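Local atomic coordinates of diguanylate cyclase TpbB (Pseudomonas aeruginosa, PDB entry 4IOB), a protein that catalyses the condensation of two GTP molecules into cyclic di-GMP, a second messenger that promotes biofilm formation, through the cytoplasmic GGDEF domain that makes up this chain. Residues A[27-32]-A[90-95]; A[19-24]-A[124-129]; A[12-17]-A[134-139]. All blocks are in the same frame, centred on the assembly; numbering follows the deposited sequence.

Interaction 1: residues A[27-32]-A[90-95]; sequences QLAVLF and ADALRI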
ATOM      1  N   GLN A  27     -10.236  12.640   9.056  1.00 52.34           N
ATOM      2  CA  GLN A  27      -9.832  11.241   9.116  1.00 50.39           C
ATOM      3  C   GLN A  27      -8.664  10.963   8.179  1.00 48.93           C
ATOM      4  O   GLN A  27      -8.535  11.590   7.127  1.00 49.94           O
ATOM      5  CB  GLN A  27     -11.005  10.320   8.775  1.00 50.93           C
ATOM      6  CG  GLN A  27     -12.158  10.396   9.762  1.00 52.63           C
ATOM      7  CD  GLN A  27     -13.070   9.187   9.688  1.00 54.18           C
ATOM      8  OE1 GLN A  27     -13.084   8.464   8.690  1.00 56.58           O
ATOM      9  NE2 GLN A  27     -13.837   8.960  10.748  1.00 53.47           N
ATOM     10  N   LEU A  28      -7.810  10.024   8.570  1.00 45.12           N
ATOM     11  CA  LEU A  28      -6.695   9.609   7.730  1.00 41.69           C
ATOM     12  C   LEU A  28      -6.579   8.092   7.736  1.00 39.01           C
ATOM     13  O   LEU A  28      -6.991   7.434   8.691  1.00 39.39           O
ATOM     14  CB  LEU A  28      -5.387  10.249   8.203  1.00 40.75           C
ATOM     15  CG  LEU A  28      -4.735   9.679   9.463  1.00 40.30           C
ATOM     16  CD1 LEU A  28      -4.240   8.262   9.213  1.00 39.94           C
ATOM     17  CD2 LEU A  28      -3.587  10.572   9.909  1.00 40.25           C
ATOM     18  N   ALA A  29      -6.021   7.540   6.665  1.00 35.92           N
ATOM     19  CA  ALA A  29      -5.887   6.097   6.544  1.00 34.49           C
ATOM     20  C   ALA A  29      -4.473   5.693   6.149  1.00 34.05           C
ATOM     21  O   ALA A  29      -3.772   6.428   5.452  1.00 35.63           O
ATOM     22  CB  ALA A  29      -6.894   5.553   5.542  1.00 33.06           C
ATOM     23  N   VAL A  30      -4.060   4.518   6.610  1.00 31.87           N
ATOM     24  CA  VAL A  30      -2.791   3.938   6.210  1.00 31.15           C
ATOM     25  C   VAL A  30      -3.055   2.621   5.496  1.00 30.82           C
ATOM     26  O   VAL A  30      -3.661   1.708   6.059  1.00 31.42           O
ATOM     27  CB  VAL A  30      -1.876   3.679   7.420  1.00 31.59           C
ATOM     28  CG1 VAL A  30      -0.677   2.838   7.007  1.00 31.20           C
ATOM     29  CG2 VAL A  30      -1.429   4.994   8.039  1.00 33.19           C
ATOM     30  N   LEU A  31      -2.611   2.535   4.247  1.00 30.07           N
ATOM     31  CA  LEU A  31      -2.769   1.324   3.458  1.00 30.45           C
ATOM     32  C   LEU A  31      -1.431   0.620   3.291  1.00 30.25           C
ATOM     33  O   LEU A  31      -0.416   1.254   3.003  1.00 31.90           O
ATOM     34  CB  LEU A  31      -3.339   1.649   2.078  1.00 30.01           C
ATOM     35  CG  LEU A  31      -4.840   1.883   1.931  1.00 30.69           C
ATOM     36  CD1 LEU A  31      -5.329   2.958   2.888  1.00 31.41           C
ATOM     37  CD2 LEU A  31      -5.160   2.244   0.487  1.00 30.36           C
ATOM     38  N   PHE A  32      -1.440  -0.694   3.474  1.00 29.31           N
ATOM     39  CA  PHE A  32      -0.268  -1.524   3.244  1.00 29.34           C
ATOM     40  C   PHE A  32      -0.482  -2.372   2.003  1.00 30.82           C
ATOM     41  O   PHE A  32      -1.490  -3.069   1.892  1.00 30.01           O
ATOM     42  CB  PHE A  32      -0.051  -2.458   4.426  1.00 28.14           C
ATOM     43  CG  PHE A  32       0.992  -1.989   5.389  1.00 27.37           C
ATOM     44  CD1 PHE A  32       2.172  -2.696   5.538  1.00 27.06           C
ATOM     45  CD2 PHE A  32       0.795  -0.848   6.146  1.00 27.72           C
ATOM     46  CE1 PHE A  32       3.140  -2.275   6.429  1.00 27.48           C
ATOM     47  CE2 PHE A  32       1.760  -0.419   7.038  1.00 28.02           C
ATOM     48  CZ  PHE A  32       2.935  -1.135   7.179  1.00 27.58           C
ATOM     49  N   ALA A  90     -14.951   4.848   3.440  1.00 36.82           N
ATOM     50  CA  ALA A  90     -15.400   4.425   2.120  1.00 36.00           C
ATOM     51  C   ALA A  90     -14.398   4.840   1.048  1.00 37.01           C
ATOM     52  O   ALA A  90     -14.074   4.060   0.153  1.00 37.84           O
ATOM     53  CB  ALA A  90     -16.774   4.999   1.817  1.00 35.27           C
ATOM     54  N   ASP A  91     -13.911   6.073   1.145  1.00 38.38           N
ATOM     55  CA  ASP A  91     -12.923   6.579   0.200  1.00 40.67           C
ATOM     56  C   ASP A  91     -11.663   5.723   0.218  1.00 40.86           C
ATOM     57  O   ASP A  91     -11.131   5.362  -0.832  1.00 42.48           O
ATOM     58  CB  ASP A  91     -12.571   8.034   0.515  1.00 43.18           C
ATOM     59  CG  ASP A  91     -13.696   8.992   0.178  1.00 45.49           C
ATOM     60  OD1 ASP A  91     -14.746   8.529  -0.313  1.00 48.66           O
ATOM     61  OD2 ASP A  91     -13.527  10.209   0.405  1.00 46.89           O
ATOM     62  N   ALA A  92     -11.188   5.403   1.418  1.00 39.73           N
ATOM     63  CA  ALA A  92     -10.001   4.570   1.574  1.00 37.54           C
ATOM     64  C   ALA A  92     -10.176   3.238   0.856  1.00 37.34           C
ATOM     65  O   ALA A  92      -9.260   2.757   0.189  1.00 37.00           O
ATOM     66  CB  ALA A  92      -9.701   4.346   3.048  1.00 38.51           C
ATOM     67  N   LEU A  93     -11.358   2.647   0.996  1.00 37.91           N
ATOM     68  CA  LEU A  93     -11.669   1.389   0.324  1.00 38.06           C
ATOM     69  C   LEU A  93     -11.782   1.604  -1.181  1.00 37.86           C
ATOM     70  O   LEU A  93     -11.437   0.728  -1.973  1.00 39.61           O
ATOM     71  CB  LEU A  93     -12.969   0.797   0.869  1.00 38.73           C
ATOM     72  CG  LEU A  93     -12.964   0.354   2.335  1.00 39.10           C
ATOM     73  CD1 LEU A  93     -14.367  -0.017   2.789  1.00 39.56           C
ATOM     74  CD2 LEU A  93     -12.004  -0.807   2.542  1.00 40.06           C
ATOM     75  N   ARG A  94     -12.268   2.780  -1.564  1.00 37.67           N
ATOM     76  CA  ARG A  94     -12.428   3.137  -2.967  1.00 38.86           C
ATOM     77  C   ARG A  94     -11.073   3.214  -3.663  1.00 39.61           C
ATOM     78  O   ARG A  94     -10.893   2.685  -4.761  1.00 40.18           O
ATOM     79  CB  ARG A  94     -13.153   4.479  -3.087  1.00 39.14           C
ATOM     80  CG  ARG A  94     -13.493   4.890  -4.511  1.00 40.20           C
ATOM     81  CD  ARG A  94     -14.790   4.253  -4.981  1.00 40.59           C
ATOM     82  N   ILE A  95     -10.124   3.880  -3.014  1.00 38.67           N
ATOM     83  CA  ILE A  95      -8.779   4.029  -3.560  1.00 38.47           C
ATOM     84  C   ILE A  95      -8.076   2.679  -3.655  1.00 39.36           C
ATOM     85  O   ILE A  95      -7.368   2.405  -4.624  1.00 39.45           O
ATOM     86  CB  ILE A  95      -7.929   4.991  -2.711  1.00 37.60           C
ATOM     87  CG1 ILE A  95      -8.544   6.393  -2.721  1.00 37.97           C
ATOM     88  CG2 ILE A  95      -6.497   5.032  -3.223  1.00 37.09           C
ATOM     89  CD1 ILE A  95      -7.759   7.410  -1.923  1.00 38.62           C
TER

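Interaction 2: residues A[19-24]-A[124-129]; sequences RDANEH and ALYPEH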
ATOM      1  N   ARG A  19      -1.626  14.505  13.603  1.00 53.86           N
ATOM      2  CA  ARG A  19      -1.902  15.735  14.334  1.00 55.30           C
ATOM      3  C   ARG A  19      -2.943  16.568  13.600  1.00 54.93           C
ATOM      4  O   ARG A  19      -4.027  16.829  14.121  1.00 57.38           O
ATOM      5  CB  ARG A  19      -0.619  16.547  14.511  1.00 60.11           C
ATOM      6  CG  ARG A  19       0.203  16.159  15.728  1.00 64.05           C
ATOM      7  CD  ARG A  19       1.640  16.632  15.591  1.00 67.48           C
ATOM      8  NE  ARG A  19       2.263  16.861  16.891  1.00 72.56           N
ATOM      9  CZ  ARG A  19       3.573  16.830  17.107  1.00 76.69           C
ATOM     10  NH1 ARG A  19       4.407  16.564  16.108  1.00 80.18           N
ATOM     11  NH2 ARG A  19       4.051  17.053  18.324  1.00 78.63           N
ATOM     12  N   ASP A  20      -2.604  16.985  12.385  1.00 53.83           N
ATOM     13  CA  ASP A  20      -3.520  17.752  11.554  1.00 52.76           C
ATOM     14  C   ASP A  20      -4.932  17.182  11.647  1.00 56.12           C
ATOM     15  O   ASP A  20      -5.899  17.920  11.836  1.00 58.01           O
ATOM     16  CB  ASP A  20      -3.047  17.751  10.098  1.00 44.65           C
ATOM     17  CG  ASP A  20      -3.937  18.582   9.195  0.50 43.69           C
ATOM     18  OD1 ASP A  20      -4.899  19.193   9.703  0.50 43.46           O
ATOM     19  OD2 ASP A  20      -3.672  18.624   7.975  0.50 43.06           O
ATOM     20  N   ALA A  21      -5.040  15.864  11.516  1.00 60.41           N
ATOM     21  CA  ALA A  21      -6.332  15.188  11.562  1.00 63.05           C
ATOM     22  C   ALA A  21      -7.030  15.400  12.902  1.00 65.81           C
ATOM     23  O   ALA A  21      -8.209  15.750  12.948  1.00 67.79           O
ATOM     24  CB  ALA A  21      -6.164  13.703  11.279  1.00 60.51           C
ATOM     25  N   ASN A  22      -6.298  15.183  13.990  1.00 67.80           N
ATOM     26  CA  ASN A  22      -6.853  15.354  15.327  1.00 70.42           C
ATOM     27  C   ASN A  22      -7.213  16.808  15.614  1.00 72.75           C
ATOM     28  O   ASN A  22      -8.324  17.106  16.054  1.00 74.87           O
ATOM     29  CB  ASN A  22      -5.883  14.826  16.386  1.00 69.64           C
ATOM     30  CG  ASN A  22      -6.428  14.962  17.795  1.00 69.55           C
ATOM     31  OD1 ASN A  22      -7.134  15.919  18.110  1.00 68.56           O
ATOM     32  ND2 ASN A  22      -6.097  14.002  18.652  1.00 69.34           N
ATOM     33  N   GLU A  23      -6.269  17.708  15.363  1.00 75.09           N
ATOM     34  CA  GLU A  23      -6.500  19.131  15.572  1.00 78.45           C
ATOM     35  C   GLU A  23      -7.827  19.525  14.934  1.00 79.73           C
ATOM     36  O   GLU A  23      -8.792  19.846  15.627  1.00 83.36           O
ATOM     37  CB  GLU A  23      -5.360  19.951  14.969  1.00 78.00           C
ATOM     38  CG  GLU A  23      -5.035  21.219  15.740  1.00 80.40           C
ATOM     39  CD  GLU A  23      -4.402  20.929  17.087  1.00 82.74           C
ATOM     40  OE1 GLU A  23      -3.886  19.805  17.273  1.00 83.48           O
ATOM     41  OE2 GLU A  23      -4.415  21.822  17.959  1.00 81.27           O
ATOM     42  N   HIS A  24      -7.864  19.492  13.607  1.00 78.20           N
ATOM     43  CA  HIS A  24      -9.094  19.715  12.864  1.00 78.53           C
ATOM     44  C   HIS A  24      -9.779  18.389  12.714  1.00 78.92           C
ATOM     45  O   HIS A  24      -9.121  17.374  12.484  1.00 84.65           O
ATOM     46  CB  HIS A  24      -8.778  20.314  11.498  1.00 77.06           C
ATOM     47  CG  HIS A  24      -9.816  21.294  11.001  0.50 77.63           C
ATOM     48  ND1 HIS A  24     -10.471  22.132  11.824  0.50 77.12           N
ATOM     49  CD2 HIS A  24     -10.272  21.569   9.713  0.50 77.03           C
ATOM     50  CE1 HIS A  24     -11.320  22.893  11.105  0.50 75.98           C
ATOM     51  NE2 HIS A  24     -11.195  22.548   9.813  0.50 76.04           N
ATOM     52  N   ALA A 124      -5.766   0.459   7.499  1.00 35.44           N
ATOM     53  CA  ALA A 124      -5.953   0.897   8.878  1.00 36.78           C
ATOM     54  C   ALA A 124      -6.466   2.332   8.900  1.00 37.83           C
ATOM     55  O   ALA A 124      -5.986   3.180   8.147  1.00 39.46           O
ATOM     56  CB  ALA A 124      -4.653   0.782   9.654  1.00 37.11           C
ATOM     57  N   LEU A 125      -7.437   2.604   9.764  1.00 38.50           N
ATOM     58  CA  LEU A 125      -8.097   3.905   9.778  1.00 40.49           C
ATOM     59  C   LEU A 125      -7.894   4.674  11.078  1.00 40.98           C
ATOM     60  O   LEU A 125      -7.755   4.085  12.149  1.00 40.79           O
ATOM     61  CB  LEU A 125      -9.596   3.740   9.517  1.00 41.05           C
ATOM     62  CG  LEU A 125     -10.011   3.276   8.122  1.00 40.72           C
ATOM     63  CD1 LEU A 125     -11.481   2.883   8.108  1.00 41.67           C
ATOM     64  CD2 LEU A 125      -9.732   4.361   7.092  1.00 41.15           C
ATOM     65  N   TYR A 126      -7.882   5.999  10.970  1.00 43.37           N
ATOM     66  CA  TYR A 126      -7.878   6.861  12.141  1.00 45.29           C
ATOM     67  C   TYR A 126      -9.151   7.700  12.180  1.00 46.78           C
ATOM     68  O   TYR A 126      -9.592   8.216  11.153  1.00 48.90           O
ATOM     69  CB  TYR A 126      -6.651   7.772  12.153  1.00 45.24           C
ATOM     70  CG  TYR A 126      -6.698   8.803  13.255  1.00 45.88           C
ATOM     71  CD1 TYR A 126      -6.184   8.526  14.515  1.00 47.35           C
ATOM     72  CD2 TYR A 126      -7.273  10.049  13.042  1.00 44.38           C
ATOM     73  CE1 TYR A 126      -6.232   9.465  15.528  1.00 47.81           C
ATOM     74  CE2 TYR A 126      -7.326  10.994  14.048  1.00 45.20           C
ATOM     75  CZ  TYR A 126      -6.804  10.696  15.288  1.00 47.98           C
ATOM     76  OH  TYR A 126      -6.853  11.633  16.295  1.00 50.84           O
ATOM     77  N   PRO A 127      -9.740   7.844  13.376  1.00 47.12           N
ATOM     78  CA  PRO A 127      -9.193   7.278  14.596  1.00 47.23           C
ATOM     79  C   PRO A 127      -9.869   5.969  14.990  1.00 48.58           C
ATOM     80  O   PRO A 127      -9.690   5.499  16.113  1.00 50.72           O
ATOM     81  CB  PRO A 127      -9.518   8.354  15.632  1.00 47.60           C
ATOM     82  CG  PRO A 127     -10.763   9.016  15.116  1.00 46.55           C
ATOM     83  CD  PRO A 127     -10.920   8.677  13.653  1.00 46.28           C
ATOM     84  N   GLU A 128     -10.634   5.386  14.073  1.00 50.26           N
ATOM     85  CA  GLU A 128     -11.391   4.172  14.371  1.00 51.31           C
ATOM     86  C   GLU A 128     -10.524   3.048  14.937  1.00 51.45           C
ATOM     87  O   GLU A 128     -10.776   2.557  16.037  1.00 53.00           O
ATOM     88  CB  GLU A 128     -12.147   3.685  13.131  1.00 51.66           C
ATOM     89  N   HIS A 129      -9.506   2.643  14.183  1.00 49.83           N
ATOM     90  CA  HIS A 129      -8.667   1.519  14.586  1.00 47.47           C
ATOM     91  C   HIS A 129      -7.620   1.907  15.591  1.00 47.83           C
ATOM     92  O   HIS A 129      -7.555   1.338  16.681  1.00 48.44           O
ATOM     93  CB  HIS A 129      -8.010   0.869  13.373  1.00 45.62           C
ATOM     94  CG  HIS A 129      -8.988   0.445  12.305  1.00 45.71           C
ATOM     95  ND1 HIS A 129      -9.015   0.700  10.936  1.00 47.09           N
ATOM     96  CD2 HIS A 129     -10.063  -0.320  12.571  1.00 45.72           C
ATOM     97  CE1 HIS A 129     -10.106   0.085  10.433  1.00 45.83           C
ATOM     98  NE2 HIS A 129     -10.748  -0.538  11.433  1.00 45.57           N
TER

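Interaction 3: residues A[12-17]-A[134-139]; sequences GRLSRA and AALLHD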
ATOM      1  N   GLY A  12       7.321  10.004   9.400  1.00 44.15           N
ATOM      2  CA  GLY A  12       7.269  11.429   9.709  1.00 42.66           C
ATOM      3  C   GLY A  12       5.973  12.057   9.236  1.00 40.78           C
ATOM      4  O   GLY A  12       5.238  12.654  10.022  1.00 41.72           O
ATOM      5  N   ARG A  13       5.694  11.920   7.944  1.00 40.72           N
ATOM      6  CA  ARG A  13       4.464  12.439   7.360  1.00 41.83           C
ATOM      7  C   ARG A  13       3.244  11.966   8.144  1.00 41.76           C
ATOM      8  O   ARG A  13       2.265  12.697   8.291  1.00 41.41           O
ATOM      9  CB  ARG A  13       4.345  11.996   5.902  1.00 42.61           C
ATOM     10  CG  ARG A  13       5.399  12.591   4.982  1.00 46.20           C
ATOM     11  CD  ARG A  13       4.913  13.878   4.336  1.00 49.37           C
ATOM     12  NE  ARG A  13       3.759  13.640   3.475  1.00 52.29           N
ATOM     13  CZ  ARG A  13       3.297  14.512   2.583  1.00 57.14           C
ATOM     14  NH1 ARG A  13       3.896  15.685   2.427  1.00 60.74           N
ATOM     15  NH2 ARG A  13       2.240  14.207   1.843  1.00 56.86           N
ATOM     16  N   LEU A  14       3.314  10.737   8.645  1.00 42.44           N
ATOM     17  CA  LEU A  14       2.210  10.146   9.392  1.00 41.95           C
ATOM     18  C   LEU A  14       1.954  10.898  10.695  1.00 43.08           C
ATOM     19  O   LEU A  14       0.823  11.291  10.982  1.00 45.33           O
ATOM     20  CB  LEU A  14       2.490   8.669   9.680  1.00 41.46           C
ATOM     21  CG  LEU A  14       1.381   7.882  10.380  1.00 40.01           C
ATOM     22  CD1 LEU A  14       0.084   7.959   9.589  1.00 40.26           C
ATOM     23  CD2 LEU A  14       1.800   6.435  10.588  1.00 39.48           C
ATOM     24  N   SER A  15       3.009  11.094  11.479  1.00 43.67           N
ATOM     25  CA  SER A  15       2.897  11.799  12.751  1.00 43.87           C
ATOM     26  C   SER A  15       2.202  13.145  12.578  1.00 44.25           C
ATOM     27  O   SER A  15       1.243  13.455  13.283  1.00 45.76           O
ATOM     28  CB  SER A  15       4.279  12.002  13.372  1.00 45.25           C
ATOM     29  OG  SER A  15       4.941  10.763  13.561  1.00 51.87           O
ATOM     30  N   ARG A  16       2.697  13.939  11.634  1.00 43.12           N
ATOM     31  CA  ARG A  16       2.156  15.268  11.379  1.00 42.87           C
ATOM     32  C   ARG A  16       0.751  15.219  10.784  1.00 44.61           C
ATOM     33  O   ARG A  16      -0.105  16.033  11.131  1.00 46.88           O
ATOM     34  CB  ARG A  16       3.104  16.055  10.472  1.00 41.33           C
ATOM     35  CG  ARG A  16       4.165  16.834  11.232  1.00 40.27           C
ATOM     36  CD  ARG A  16       5.568  16.457  10.782  1.00 39.32           C
ATOM     37  NE  ARG A  16       5.653  16.234   9.343  1.00 39.79           N
ATOM     38  CZ  ARG A  16       6.713  15.714   8.732  1.00 38.44           C
ATOM     39  NH1 ARG A  16       7.780  15.364   9.438  1.00 36.54           N
ATOM     40  NH2 ARG A  16       6.705  15.543   7.418  1.00 37.46           N
ATOM     41  N   ALA A  17       0.518  14.264   9.890  1.00 44.68           N
ATOM     42  CA  ALA A  17      -0.804  14.080   9.305  1.00 43.13           C
ATOM     43  C   ALA A  17      -1.803  13.681  10.386  1.00 43.33           C
ATOM     44  O   ALA A  17      -2.969  14.074  10.347  1.00 41.71           O
ATOM     45  CB  ALA A  17      -0.759  13.031   8.206  1.00 41.63           C
ATOM     46  N   ALA A 134       2.402   4.259  15.318  1.00 47.65           N
ATOM     47  CA  ALA A 134       2.831   2.882  15.536  1.00 47.13           C
ATOM     48  C   ALA A 134       1.682   1.895  15.349  1.00 45.91           C
ATOM     49  O   ALA A 134       1.720   1.043  14.461  1.00 46.80           O
ATOM     50  CB  ALA A 134       3.444   2.730  16.920  1.00 46.27           C
ATOM     51  N   ALA A 135       0.661   2.018  16.190  1.00 43.58           N
ATOM     52  CA  ALA A 135      -0.481   1.111  16.152  1.00 44.48           C
ATOM     53  C   ALA A 135      -1.160   1.105  14.788  1.00 45.00           C
ATOM     54  O   ALA A 135      -1.514   0.048  14.265  1.00 44.75           O
ATOM     55  CB  ALA A 135      -1.480   1.471  17.241  1.00 44.48           C
ATOM     56  N   LEU A 136      -1.341   2.291  14.216  1.00 45.66           N
ATOM     57  CA  LEU A 136      -1.993   2.422  12.918  1.00 45.38           C
ATOM     58  C   LEU A 136      -1.214   1.670  11.843  1.00 45.09           C
ATOM     59  O   LEU A 136      -1.797   1.114  10.914  1.00 45.71           O
ATOM     60  CB  LEU A 136      -2.138   3.896  12.538  1.00 44.81           C
ATOM     61  CG  LEU A 136      -3.183   4.222  11.469  1.00 46.17           C
ATOM     62  CD1 LEU A 136      -4.555   3.720  11.894  1.00 44.40           C
ATOM     63  CD2 LEU A 136      -3.216   5.717  11.195  1.00 46.92           C
ATOM     64  N   LEU A 137       0.108   1.655  11.981  1.00 45.05           N
ATOM     65  CA  LEU A 137       0.964   0.916  11.064  1.00 44.39           C
ATOM     66  C   LEU A 137       0.849  -0.581  11.330  1.00 44.86           C
ATOM     67  O   LEU A 137       0.723  -1.381  10.403  1.00 43.13           O
ATOM     68  CB  LEU A 137       2.419   1.365  11.210  1.00 44.17           C
ATOM     69  CG  LEU A 137       2.709   2.841  10.930  1.00 44.59           C
ATOM     70  CD1 LEU A 137       4.139   3.193  11.312  1.00 44.45           C
ATOM     71  CD2 LEU A 137       2.440   3.178   9.472  1.00 44.63           C
ATOM     72  N   HIS A 138       0.892  -0.949  12.607  1.00 44.93           N
ATOM     73  CA  HIS A 138       0.780  -2.344  13.014  1.00 44.95           C
ATOM     74  C   HIS A 138      -0.536  -2.929  12.595  1.00 43.14           C
ATOM     75  O   HIS A 138      -0.611  -4.093  12.199  1.00 42.42           O
ATOM     76  CB  HIS A 138       0.957  -2.472  14.523  1.00 49.51           C
ATOM     77  CG  HIS A 138       0.697  -3.861  15.052  1.00 55.32           C
ATOM     78  ND1 HIS A 138       1.577  -4.869  14.907  1.00 58.22           N
ATOM     79  CD2 HIS A 138      -0.390  -4.387  15.750  1.00 56.43           C
ATOM     80  CE1 HIS A 138       1.081  -5.984  15.476  1.00 59.45           C
ATOM     81  NE2 HIS A 138      -0.123  -5.687  15.993  1.00 59.97           N
ATOM     82  N   ASP A 139      -1.591  -2.124  12.677  1.00 40.05           N
ATOM     83  CA  ASP A 139      -2.923  -2.566  12.280  1.00 38.72           C
ATOM     84  C   ASP A 139      -2.998  -2.810  10.777  1.00 37.57           C
ATOM     85  O   ASP A 139      -3.548  -3.817  10.331  1.00 38.55           O
ATOM     86  CB  ASP A 139      -3.978  -1.542  12.703  1.00 39.94           C
ATOM     87  CG  ASP A 139      -4.122  -1.444  14.210  1.00 40.16           C
ATOM     88  OD1 ASP A 139      -3.413  -2.183  14.925  1.00 40.25           O
ATOM     89  OD2 ASP A 139      -4.946  -0.631  14.679  1.00 38.64           O
TER

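Interaction 1: residues A[27-32]-A[90-95]
Ala92, on helix 89-102, turns its methyl group toward strand 27-35 and meets Ala29 and Leu31, the two strand residues that face the helix. The Ala29 methyl points toward the helix in turn, and the two CB atoms lie 3.9 Å apart. With nothing longer than a methyl on either side, strand and helix come close together: the CA atoms of Ala29 and Ala92 are only 6.6 Å apart. Alanine suits both positions, since its single methyl fits the short separation.

Leu31, two residues further along the strand, fills the wider part of the interface. Its CG stands beside the backbone N and anti to the carbonyl carbon (chi1 -80°), which carries the forked end out from the sheet and up to the helix. There the two methyls divide the work. CD2 approaches the backbone of the helix, 4.1 Å from Ala92 O, while CD1 lies 4.6 Å from Ala92 CB. Ile95, one turn on, also points toward the strand, and its CG2 is 4.8 Å from Leu31 CD2, a looser approach at the margin of the contact. The contact between the side chains is wholly apolar, as befits a buried interface.

Leu83 and Leu86 of strand 78-86 and Leu125 and Ile123 of strand 119-126, the two strands beside 27-35 in the sheet, widen this apolar layer. Successive residues of strand 27-35 point to opposite faces: Ala29 and Leu31 to helix 89-102, Leu28, Val30 and Phe32 to helix 133-150, with helix 7-23 also touching Leu28 and Val30. That is the layout of a central strand in an alpha/beta domain whose sheet has helices on both faces, here the GGDEF domain with its sheet order 2-3-1-4-5.

Interaction 2: residues A[19-24]-A[124-129]
The last turn of helix 7-23 meets strand 119-126 through one aromatic residue, Tyr126, which reaches across to Ala21 and Asn22. The tyrosine CG lies anti to its own backbone N (chi1 173°), and this extended posture sends the ring out toward the helix. Ala21, pointing at the strand, brings its CB to 4.0 Å from Tyr126 CE2, approaching the ring obliquely. Being a mere methyl, it lets the ring lie close to the helix.

Beyond it the phenol oxygen crosses Asn22 at a slant: Tyr126 OH is 3.3 Å from Asn22 CB, and Asn22 ND2 lies 3.4 Å from the same oxygen. The amide and ring planes are inclined by 34°. Tyrosine fits a place like this, since its ring can pack on alanine while its hydroxyl lies next to the amide of Asn22, an exposed residue.

In the GGDEF fold, strand 119-126 lies between 27-35 and 155-157, and Tyr126 is held in the sheet by backbone bonding to Leu28, whose side chain it also touches. Directly after it the chain turns through a cis peptide bond to Pro127, which folds the proline back so that its CB sits over the centre of the tyrosine ring, on one face. The turn is closed by His129: its ND1 accepts the Leu125 N-H at 2.7 Å, close to the imidazole plane, and His129 N donates to Leu125 O at 3.0 Å.

Interaction 3: residues A[12-17]-A[134-139]
Leu14 of helix 7-23 runs tip to tip into Leu137 of helix 133-150, its CD2 lying 3.5 Å from Leu137 CD2 and 3.7 Å from Leu137 CG. With CG anti to the backbone N (chi1 -176°), Leu14 carries its forked end away from its own helix and toward the other, spreading its two methyls over two partners. CD2 takes the Leu137 side; CD1 turns the other way, 4.3 Å from CD2 of Leu136. Leu137 does not leave its helix aimed at Leu14. It is the rotation about its first torsion, with CG beside the backbone N (chi1 -60°), that swings its methyls round to the meeting point.

The backbones keep their distance, the closest CA pair, Leu14 and Leu137, being 9.5 Å apart. Leucine is well suited to this separation: two leucines meeting end to end can bridge it, and the branched tip lets one residue touch two neighbours. Ser15, next to Leu14, turns its hydroxyl back on its own helix and bonds to Glu11 O.

Both helices lie over one face of the central sheet. Val30 of strand 27-35 is touched by Leu14, Leu136 and Leu137 alike, Leu136 reaches on to Ala124 and Tyr126 of strand 119-126, and Pro133, at the start of helix 133-150, packs against Leu14.

All three contacts are arranged about one sheet; interactions 1 and 2 include a strand of it, and interaction 3 joins two helices lying over it. Interaction 1, whose touching residues are all buried, fastens helix 89-102 to one face with two alanines at close range and Leu31 beside them. Interactions 2 and 3 share helix 7-23 on the other face. Interaction 3 is mostly buried and made by leucines alone, whereas interaction 2, its centre about 18 Å from the centre of the chain, sets a buried ring beside exposed Asn22. From the opposite face of interaction 1's strand, Leu28 CD1 lies 3.4 Å from Leu136 CD2, next to interaction 3.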